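Local atomic coordinates of mannosyl-glycoprotein endo-beta-N-acetylglucosamidase-like domain-containing protein (Pseudomonas protegens, PDB entry 4KT3), a protein that acts as a type VI secretion effector, a peptidoglycan glycoside hydrolase of the lysozyme-like glucosaminidase family, and is bound by a partner immunity protein. Residues 38-41 and 42-46; 74-77 and 78-82; 89-92 and 93-96; 160-163 and 164-168. All blocks are in the same frame, centred on the assembly; numbering follows the deposited sequence.

Contact 1 (38-41 and 42-46); sequences VTFV and SKYKA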
loop_
_atom_site.group_PDB
_atom_site.type_symbol
_atom_site.label_atom_id
_atom_site.label_comp_id
_atom_site.label_asym_id
_atom_site.label_seq_id
_atom_site.Cartn_x
_atom_site.Cartn_y
_atom_site.Cartn_z
ATOM N N VAL A 38 10.782 -6.018 -2.253
ATOM C CA VAL A 38 11.502 -7.277 -2.440
ATOM C C VAL A 38 11.680 -7.982 -1.099
ATOM O O VAL A 38 11.517 -9.189 -0.995
ATOM C CB VAL A 38 12.884 -7.044 -3.125
ATOM C CG1 VAL A 38 13.751 -8.308 -3.073
ATOM C CG2 VAL A 38 12.688 -6.602 -4.571
ATOM N N THR A 39 12.003 -7.216 -0.066
ATOM C CA THR A 39 12.192 -7.778 1.268
ATOM C C THR A 39 10.911 -8.506 1.731
ATOM O O THR A 39 10.964 -9.614 2.248
ATOM C CB THR A 39 12.596 -6.656 2.256
ATOM O OG1 THR A 39 13.879 -6.125 1.871
ATOM C CG2 THR A 39 12.679 -7.160 3.686
ATOM N N PHE A 40 9.771 -7.868 1.535
ATOM C CA PHE A 40 8.499 -8.454 1.917
ATOM C C PHE A 40 8.229 -9.747 1.156
ATOM O O PHE A 40 7.860 -10.792 1.741
ATOM C CB PHE A 40 7.375 -7.452 1.645
ATOM C CG PHE A 40 6.005 -8.004 1.913
ATOM C CD1 PHE A 40 5.540 -8.111 3.211
ATOM C CD2 PHE A 40 5.199 -8.425 0.871
ATOM C CE1 PHE A 40 4.265 -8.603 3.475
ATOM C CE2 PHE A 40 3.929 -8.935 1.121
ATOM C CZ PHE A 40 3.463 -9.025 2.429
ATOM N N VAL A 41 8.410 -9.700 -0.154
ATOM C CA VAL A 41 8.125 -10.864 -0.982
ATOM C C VAL A 41 9.065 -12.025 -0.616
ATOM O O VAL A 41 8.622 -13.169 -0.435
ATOM C CB VAL A 41 8.199 -10.480 -2.468
ATOM C CG1 VAL A 41 8.213 -11.728 -3.362
ATOM C CG2 VAL A 41 7.030 -9.544 -2.811
ATOM N N SER A 42 10.353 -11.737 -0.452
ATOM C CA SER A 42 11.308 -12.775 -0.080
ATOM C C SER A 42 10.978 -13.365 1.281
ATOM O O SER A 42 11.141 -14.564 1.497
ATOM C CB SER A 42 12.720 -12.215 -0.065
ATOM O OG SER A 42 13.120 -11.912 -1.383
ATOM N N LYS A 43 10.493 -12.535 2.196
ATOM C CA LYS A 43 10.248 -12.992 3.556
ATOM C C LYS A 43 9.119 -14.006 3.624
ATOM O O LYS A 43 9.188 -14.958 4.386
ATOM C CB LYS A 43 9.900 -11.809 4.460
ATOM C CG LYS A 43 9.640 -12.195 5.920
ATOM C CD LYS A 43 9.638 -10.966 6.806
ATOM C CE LYS A 43 9.503 -11.336 8.255
ATOM N NZ LYS A 43 9.319 -10.136 9.114
ATOM N N TYR A 44 8.055 -13.791 2.848
ATOM C CA TYR A 44 6.811 -14.537 3.044
ATOM C C TYR A 44 6.365 -15.412 1.891
ATOM O O TYR A 44 5.366 -16.128 2.009
ATOM C CB TYR A 44 5.681 -13.575 3.392
ATOM C CG TYR A 44 5.840 -12.895 4.727
ATOM C CD1 TYR A 44 5.842 -13.630 5.905
ATOM C CD2 TYR A 44 5.949 -11.512 4.814
ATOM C CE1 TYR A 44 5.975 -13.000 7.135
ATOM C CE2 TYR A 44 6.089 -10.880 6.036
ATOM C CZ TYR A 44 6.087 -11.624 7.189
ATOM O OH TYR A 44 6.215 -10.980 8.402
ATOM N N LYS A 45 7.109 -15.423 0.792
ATOM C CA LYS A 45 6.674 -16.221 -0.356
ATOM C C LYS A 45 6.551 -17.716 -0.055
ATOM O O LYS A 45 5.615 -18.370 -0.530
ATOM C CB LYS A 45 7.560 -15.971 -1.575
ATOM C CG LYS A 45 9.036 -16.314 -1.424
ATOM C CD LYS A 45 9.790 -15.873 -2.662
ATOM C CE LYS A 45 11.280 -16.185 -2.555
ATOM N NZ LYS A 45 12.037 -15.714 -3.747
ATOM N N ALA A 46 7.472 -18.272 0.715
ATOM C CA ALA A 46 7.436 -19.703 0.993
ATOM C C ALA A 46 6.291 -20.041 1.930
ATOM O O ALA A 46 5.581 -21.022 1.695
ATOM C CB ALA A 46 8.758 -20.199 1.551
#

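Contact 2 (74-77 and 78-82); sequences TGRI and ARELN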
loop_
_atom_site.group_PDB
_atom_site.type_symbol
_atom_site.label_atom_id
_atom_site.label_comp_id
_atom_site.label_asym_id
_atom_site.label_seq_id
_atom_site.Cartn_x
_atom_site.Cartn_y
_atom_site.Cartn_z
ATOM N N THR A 74 4.724 -2.851 5.550
ATOM C CA THR A 74 5.094 -1.623 6.255
ATOM C C THR A 74 3.973 -0.985 7.073
ATOM O O THR A 74 4.235 -0.105 7.895
ATOM C CB THR A 74 5.714 -0.578 5.308
ATOM O OG1 THR A 74 4.738 -0.070 4.381
ATOM C CG2 THR A 74 6.891 -1.177 4.553
ATOM N N GLY A 75 2.728 -1.413 6.859
ATOM C CA GLY A 75 1.620 -0.855 7.609
ATOM C C GLY A 75 1.614 -1.296 9.059
ATOM O O GLY A 75 2.097 -2.385 9.379
ATOM N N ARG A 76 1.037 -0.468 9.925
ATOM C CA ARG A 76 0.995 -0.741 11.353
ATOM C C ARG A 76 0.203 -2.002 11.715
ATOM O O ARG A 76 0.603 -2.765 12.586
ATOM C CB ARG A 76 0.392 0.457 12.090
ATOM C CG ARG A 76 0.510 0.360 13.591
ATOM C CD ARG A 76 -0.328 1.424 14.279
ATOM N NE ARG A 76 -1.761 1.168 14.148
ATOM C CZ ARG A 76 -2.446 0.294 14.886
ATOM N NH1 ARG A 76 -1.836 -0.439 15.811
ATOM N NH2 ARG A 76 -3.751 0.139 14.693
ATOM N N ILE A 77 -0.931 -2.211 11.066
ATOM C CA ILE A 77 -1.758 -3.372 11.377
ATOM C C ILE A 77 -0.971 -4.666 11.129
ATOM O O ILE A 77 -1.094 -5.647 11.865
ATOM C CB ILE A 77 -3.095 -3.304 10.573
ATOM C CG1 ILE A 77 -3.974 -2.190 11.164
ATOM C CG2 ILE A 77 -3.811 -4.636 10.563
ATOM C CD1 ILE A 77 -5.078 -1.723 10.228
ATOM N N ALA A 78 -0.137 -4.660 10.102
ATOM C CA ALA A 78 0.701 -5.814 9.823
ATOM C C ALA A 78 1.842 -5.901 10.829
ATOM O O ALA A 78 2.064 -6.957 11.446
ATOM C CB ALA A 78 1.226 -5.741 8.417
ATOM N N ARG A 79 2.577 -4.804 10.997
ATOM C CA ARG A 79 3.743 -4.815 11.871
ATOM C C ARG A 79 3.397 -5.142 13.315
ATOM O O ARG A 79 4.102 -5.917 13.965
ATOM C CB ARG A 79 4.446 -3.458 11.835
ATOM C CG ARG A 79 5.191 -3.206 10.561
ATOM C CD ARG A 79 5.943 -1.886 10.605
ATOM N NE ARG A 79 5.063 -0.733 10.518
ATOM C CZ ARG A 79 4.720 0.056 11.532
ATOM N NH1 ARG A 79 3.924 1.085 11.301
ATOM N NH2 ARG A 79 5.152 -0.168 12.763
ATOM N N GLU A 80 2.354 -4.497 13.828
ATOM C CA GLU A 80 2.018 -4.575 15.246
ATOM C C GLU A 80 1.028 -5.681 15.558
ATOM O O GLU A 80 1.085 -6.269 16.643
ATOM C CB GLU A 80 1.445 -3.237 15.738
ATOM C CG GLU A 80 2.454 -2.085 15.730
ATOM C CD GLU A 80 1.913 -0.811 16.378
ATOM O OE1 GLU A 80 0.738 -0.796 16.815
ATOM O OE2 GLU A 80 2.674 0.178 16.444
ATOM N N LEU A 81 0.124 -5.967 14.626
ATOM C CA LEU A 81 -0.957 -6.932 14.898
ATOM C C LEU A 81 -0.839 -8.221 14.087
ATOM O O LEU A 81 -1.686 -9.117 14.202
ATOM C CB LEU A 81 -2.329 -6.301 14.639
ATOM C CG LEU A 81 -2.575 -4.915 15.237
ATOM C CD1 LEU A 81 -3.997 -4.455 14.936
ATOM C CD2 LEU A 81 -2.306 -4.880 16.734
ATOM N N ASN A 82 0.215 -8.323 13.286
ATOM C CA ASN A 82 0.424 -9.465 12.392
ATOM C C ASN A 82 -0.765 -9.719 11.481
ATOM O O ASN A 82 -0.995 -10.846 11.061
ATOM C CB ASN A 82 0.752 -10.741 13.174
ATOM C CG ASN A 82 2.019 -10.622 13.969
ATOM O OD1 ASN A 82 3.036 -10.142 13.475
ATOM N ND2 ASN A 82 1.978 -11.070 15.210
#

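Contact 3 (89-92 and 93-96); sequences APAP and LQIG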
loop_
_atom_site.group_PDB
_atom_site.type_symbol
_atom_site.label_atom_id
_atom_site.label_comp_id
_atom_site.label_asym_id
_atom_site.label_seq_id
_atom_site.Cartn_x
_atom_site.Cartn_y
_atom_site.Cartn_z
ATOM N N ALA A 89 -12.292 -7.528 12.541
ATOM C CA ALA A 89 -12.664 -8.403 13.641
ATOM C C ALA A 89 -14.188 -8.494 13.728
ATOM O O ALA A 89 -14.893 -7.505 13.469
ATOM C CB ALA A 89 -12.103 -7.876 14.937
ATOM N N PRO A 90 -14.713 -9.665 14.116
ATOM C CA PRO A 90 -13.958 -10.867 14.476
ATOM C C PRO A 90 -13.574 -11.700 13.265
ATOM O O PRO A 90 -14.333 -11.760 12.296
ATOM C CB PRO A 90 -14.931 -11.641 15.367
ATOM C CG PRO A 90 -16.306 -11.247 14.855
ATOM C CD PRO A 90 -16.162 -9.816 14.364
ATOM N N ALA A 91 -12.403 -12.333 13.334
ATOM C CA ALA A 91 -11.925 -13.197 12.267
ATOM C C ALA A 91 -11.476 -14.512 12.890
ATOM O O ALA A 91 -11.027 -14.528 14.036
ATOM C CB ALA A 91 -10.774 -12.544 11.540
ATOM N N PRO A 92 -11.617 -15.625 12.153
ATOM C CA PRO A 92 -11.117 -16.894 12.684
ATOM C C PRO A 92 -9.639 -16.791 13.028
ATOM O O PRO A 92 -8.870 -16.117 12.322
ATOM C CB PRO A 92 -11.331 -17.877 11.530
ATOM C CG PRO A 92 -12.363 -17.249 10.658
ATOM C CD PRO A 92 -12.183 -15.767 10.801
ATOM N N LEU A 93 -9.262 -17.464 14.112
ATOM C CA LEU A 93 -7.873 -17.547 14.584
ATOM C C LEU A 93 -7.356 -16.269 15.235
ATOM O O LEU A 93 -6.202 -16.219 15.658
ATOM C CB LEU A 93 -6.907 -18.011 13.475
ATOM C CG LEU A 93 -7.191 -19.357 12.806
ATOM C CD1 LEU A 93 -6.437 -19.479 11.483
ATOM C CD2 LEU A 93 -6.830 -20.509 13.757
ATOM N N GLN A 94 -8.180 -15.234 15.350
ATOM C CA GLN A 94 -7.670 -14.009 15.976
ATOM C C GLN A 94 -7.335 -14.235 17.458
ATOM O O GLN A 94 -7.954 -15.078 18.139
ATOM C CB GLN A 94 -8.652 -12.843 15.827
ATOM C CG GLN A 94 -9.854 -12.882 16.769
ATOM C CD GLN A 94 -10.730 -11.664 16.606
ATOM O OE1 GLN A 94 -10.951 -11.194 15.491
ATOM N NE2 GLN A 94 -11.231 -11.136 17.723
ATOM N N ILE A 95 -6.369 -13.462 17.956
ATOM C CA ILE A 95 -5.995 -13.518 19.365
ATOM C C ILE A 95 -6.442 -12.245 20.094
ATOM O O ILE A 95 -6.241 -12.103 21.298
ATOM C CB ILE A 95 -4.474 -13.740 19.558
ATOM C CG1 ILE A 95 -3.669 -12.582 18.956
ATOM C CG2 ILE A 95 -4.050 -15.069 18.936
ATOM C CD1 ILE A 95 -2.188 -12.615 19.301
ATOM N N GLY A 96 -7.063 -11.334 19.352
ATOM C CA GLY A 96 -7.562 -10.087 19.904
ATOM C C GLY A 96 -8.077 -9.198 18.786
ATOM O O GLY A 96 -8.110 -9.614 17.626
#

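Contact 4 (160-163 and 164-168); sequences FARY and LADII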
loop_
_atom_site.group_PDB
_atom_site.type_symbol
_atom_site.label_atom_id
_atom_site.label_comp_id
_atom_site.label_asym_id
_atom_site.label_seq_id
_atom_site.Cartn_x
_atom_site.Cartn_y
_atom_site.Cartn_z
ATOM N N PHE A 160 -10.700 -1.465 -9.218
ATOM C CA PHE A 160 -10.175 -2.294 -8.142
ATOM C C PHE A 160 -9.441 -3.523 -8.681
ATOM O O PHE A 160 -8.319 -3.831 -8.255
ATOM C CB PHE A 160 -11.301 -2.736 -7.203
ATOM C CG PHE A 160 -10.863 -3.727 -6.172
ATOM C CD1 PHE A 160 -11.042 -5.094 -6.376
ATOM C CD2 PHE A 160 -10.252 -3.300 -5.006
ATOM C CE1 PHE A 160 -10.623 -6.010 -5.430
ATOM C CE2 PHE A 160 -9.830 -4.210 -4.061
ATOM C CZ PHE A 160 -10.019 -5.570 -4.271
ATOM N N ALA A 161 -10.068 -4.231 -9.617
ATOM C CA ALA A 161 -9.521 -5.508 -10.072
ATOM C C ALA A 161 -8.189 -5.345 -10.796
ATOM O O ALA A 161 -7.246 -6.094 -10.545
ATOM C CB ALA A 161 -10.519 -6.232 -10.965
ATOM N N ARG A 162 -8.121 -4.374 -11.700
ATOM C CA ARG A 162 -6.922 -4.159 -12.489
ATOM C C ARG A 162 -5.776 -3.719 -11.583
ATOM O O ARG A 162 -4.623 -4.118 -11.783
ATOM C CB ARG A 162 -7.180 -3.126 -13.578
ATOM C CG ARG A 162 -6.017 -2.915 -14.528
ATOM C CD ARG A 162 -5.790 -4.132 -15.409
ATOM N NE ARG A 162 -4.757 -5.012 -14.876
ATOM C CZ ARG A 162 -4.477 -6.219 -15.361
ATOM N NH1 ARG A 162 -5.160 -6.705 -16.390
ATOM N NH2 ARG A 162 -3.515 -6.946 -14.814
ATOM N N TYR A 163 -6.094 -2.885 -10.590
ATOM C CA TYR A 163 -5.094 -2.401 -9.651
ATOM C C TYR A 163 -4.497 -3.572 -8.851
ATOM O O TYR A 163 -3.278 -3.696 -8.735
ATOM C CB TYR A 163 -5.701 -1.328 -8.729
ATOM C CG TYR A 163 -4.728 -0.755 -7.713
ATOM C CD1 TYR A 163 -4.610 -1.308 -6.446
ATOM C CD2 TYR A 163 -3.930 0.332 -8.024
ATOM C CE1 TYR A 163 -3.704 -0.797 -5.518
ATOM C CE2 TYR A 163 -3.033 0.856 -7.105
ATOM C CZ TYR A 163 -2.929 0.290 -5.854
ATOM O OH TYR A 163 -2.048 0.796 -4.933
ATOM N N LEU A 164 -5.352 -4.443 -8.319
ATOM C CA LEU A 164 -4.862 -5.577 -7.549
ATOM C C LEU A 164 -4.128 -6.560 -8.460
ATOM O O LEU A 164 -3.098 -7.115 -8.082
ATOM C CB LEU A 164 -6.007 -6.290 -6.835
ATOM C CG LEU A 164 -5.642 -7.553 -6.040
ATOM C CD1 LEU A 164 -4.561 -7.275 -5.020
ATOM C CD2 LEU A 164 -6.871 -8.088 -5.335
ATOM N N ALA A 165 -4.669 -6.785 -9.653
ATOM C CA ALA A 165 -4.048 -7.711 -10.587
ATOM C C ALA A 165 -2.625 -7.257 -10.926
ATOM O O ALA A 165 -1.715 -8.080 -11.056
ATOM C CB ALA A 165 -4.902 -7.854 -11.854
ATOM N N ASP A 166 -2.426 -5.949 -11.051
ATOM C CA ASP A 166 -1.094 -5.409 -11.320
ATOM C C ASP A 166 -0.135 -5.672 -10.158
ATOM O O ASP A 166 1.041 -5.968 -10.377
ATOM C CB ASP A 166 -1.158 -3.912 -11.629
ATOM C CG ASP A 166 -1.702 -3.627 -13.024
ATOM O OD1 ASP A 166 -1.848 -4.584 -13.818
ATOM O OD2 ASP A 166 -1.974 -2.443 -13.331
ATOM N N ILE A 167 -0.633 -5.568 -8.928
ATOM C CA ILE A 167 0.191 -5.887 -7.756
ATOM C C ILE A 167 0.584 -7.362 -7.767
ATOM O O ILE A 167 1.735 -7.708 -7.477
ATOM C CB ILE A 167 -0.534 -5.546 -6.444
ATOM C CG1 ILE A 167 -0.619 -4.025 -6.298
ATOM C CG2 ILE A 167 0.195 -6.138 -5.250
ATOM C CD1 ILE A 167 -1.467 -3.569 -5.125
ATOM N N ILE A 168 -0.358 -8.225 -8.129
ATOM C CA ILE A 168 -0.095 -9.662 -8.179
ATOM C C ILE A 168 1.003 -9.953 -9.202
ATOM O O ILE A 168 1.920 -10.744 -8.952
ATOM C CB ILE A 168 -1.396 -10.429 -8.518
ATOM C CG1 ILE A 168 -2.317 -10.416 -7.290
ATOM C CG2 ILE A 168 -1.101 -11.853 -8.951
ATOM C CD1 ILE A 168 -3.763 -10.821 -7.581
#

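Contact 1 (38-41 and 42-46)
Phe40 and Tyr44 meet one helical turn apart on helix 35-54, in an offset edge-to-face pair: the edge of Tyr44 is turned toward the face of Phe40, with the ring planes 63° apart. The closest carbons are Phe40 CE1 and Tyr44 CD2, at 3.6 Å. With CG anti to the backbone N (chi1 176°), Phe40 stands out from the helix, bringing CD1 and CE1 beside Tyr44; beyond the pair it packs on Leu63 and Ala67 of helix 59-70. The tyrosine ring also stacks with Phe114, while Lys43 CG lies over the centre of one of its faces.

Backbone bonds carry the turn itself. Ser42 N reaches Val38 O at 2.9 Å and nearly straight, 170° at the hydrogen. The next three i to i+4 bonds are more bent, and Val41 O takes both Lys45 N at 3.0 Å and, weakly, Tyr44 N.

The polar side chains differ. Lys43 NZ bonds weakly to Tyr44 OH, at 3.3 Å, whereas the extended Lys45 chain passes Val41 O to bond Met175 O. One side of this turn is thus apolar, with Phe40 and Val41 buried; Lys45 is anchored, whereas the exposed Lys43 is held weakly.

Contact 2 (74-77 and 78-82)
Arg76 and Glu80 are brought together by complementary torsions across the first turn of the short helix 76-81: the arginine CG stands anti to its nitrogen (chi1 -171°) and the chain then folds at chi3, while the glutamate chain runs out extended. Their i to i+4 salt bridge joins Arg76 NH1 to Glu80 OE1 at 2.8 Å. The carboxylate oxygen sits in the guanidinium plane, yet the N-H comes to it from above the carboxylate plane, so the two flat groups are strongly twisted against each other. Arg76 NH1 has a second acid in Glu98, which would leave this cation well compensated.

Gly75 is the N-cap residue, and its carbonyl takes Arg79 N at 2.9 Å. Leu81 N closes weakly on Ile77 O near the other end, before Asn82 leaves the helix with positive phi.

Arg79 folds back along the N-terminal turn, laying one guanidinium face over Arg76 CA. Its NH1 bonds to the Asp49 carbonyl of the neighbouring immunity protein chain, placing this turn at the effector-immunity interface. Arg79 NE donates to Thr74 O at 2.8 Å and almost straight (172°), with the oxygen in the guanidinium plane but the donor well above the carbonyl plane.

Contact 3 (89-92 and 93-96)
Gln94 folds back over Ala91 and closes a type II beta turn, Ala91-Pro92-Leu93-Gln94, in the loop between helix 76-81 and strand 96-98. Pro92 and Leu93 occupy its two corners, and Leu93 takes the positive phi (74°) that the second corner of such a turn calls for. The turn's own bond runs from Gln94 N to Ala91 O, 3.2 Å long, and arrives well above the carbonyl plane.

The tight part lies on the glutamine side. Its CG is placed between the backbone N and the carbonyl carbon (chi1 77°), which carries the otherwise extended chain back along residues 89-91, with CB and CG each 3.4 Å from Ala91 O. The amide oxygen then accepts the N-H of Ala91, so the backbone of this one alanine is gripped at both ends, its carbonyl by the main chain of Gln94 and its N-H by the side chain. Pro90, which follows a cis peptide bond, brings its CA to 3.2 Å from Gln94 OE1, and Ala89 CB touches the same oxygen at 3.6 Å. Ala91 is buried here, packing on Ala109 and on Ser120 of helix 114-129.

Leu93 is the looser side: exposed, it approaches the first half of the turn merely at the adjoining Pro92 peptide, though it also rests against Gln119 of helix 114-129. Pro92, by contrast, is held against Ser123 and Ser124 of that helix, and its carbonyl accepts a hydrogen bond from Ser120.

The bond from Ala91 N to Gln94 OE1 is 2.8 Å long, with the donor 46° out of the plane of the glutamine amide.

Contact 4 (160-163 and 164-168)
Residues 160-163 and 164-168 are consecutive turns at the start of helix 160-174, and the i to i+4 bonds across them are regular. Leu164 N to Phe160 O is 3.0 Å and Ala165 N to Ala161 O 2.8 Å, with Asp166 N and Ile167 N continuing the pattern to the carbonyls of Arg162 and Tyr163.

Three side-chain pairs follow the same spacing. Arg162 and Asp166 form a salt bridge in which a single carboxylate oxygen, Asp166 OD1, is shared by NE and NH2 of the arginine, each at 3.1 Å. Both bonds are weak and bent, 129° at the hydrogen. The arginine chain doubles back at chi2 and chi3 to get there, bringing one face of its guanidinium over the methyl of Ala165, with NH2 and Ala165 CB 3.4 Å apart.

On the next face of the helix, Ile167 brings its CD1 to 3.6 Å from Tyr163 CE1. The tyrosine hydroxyl is bonded to Glu94 and Asn96 of the immunity protein chain. Phe160 and Leu164 run alongside each other in the same direction, with CZ and CD2 at 4.2 Å; Phe160 packs on Val143 and Leu164 on Leu142 of helix 135-144.

The helix thus divides its work by face: apolar groups meet helix 135-144, a loosely bonded ion pair lies on another side, and Tyr163 combines an aliphatic neighbour with a polar grip on the immunity protein.

In the fold
Contacts 1, 2 and 4 are helical turns, each partly buried, whereas contact 3 is a beta turn at the surface. Contacts 1 and 4 lie on different helices, 35-54 and 160-174, but both helices pack against helix 59-70. Their chemistry diverges: an aromatic pair dominates contact 1, while contact 4 mixes apolar pairs with a weakly bonded ion pair, and contact 2 relies on a shorter salt bridge and an arginine bound to a carbonyl. Contacts 2 and 4 both touch the immunity protein, though their centres are about 22 Å apart. Contact 3, on the opposite side of the chain's centre from contact 4, depends on amide-to-backbone bonding.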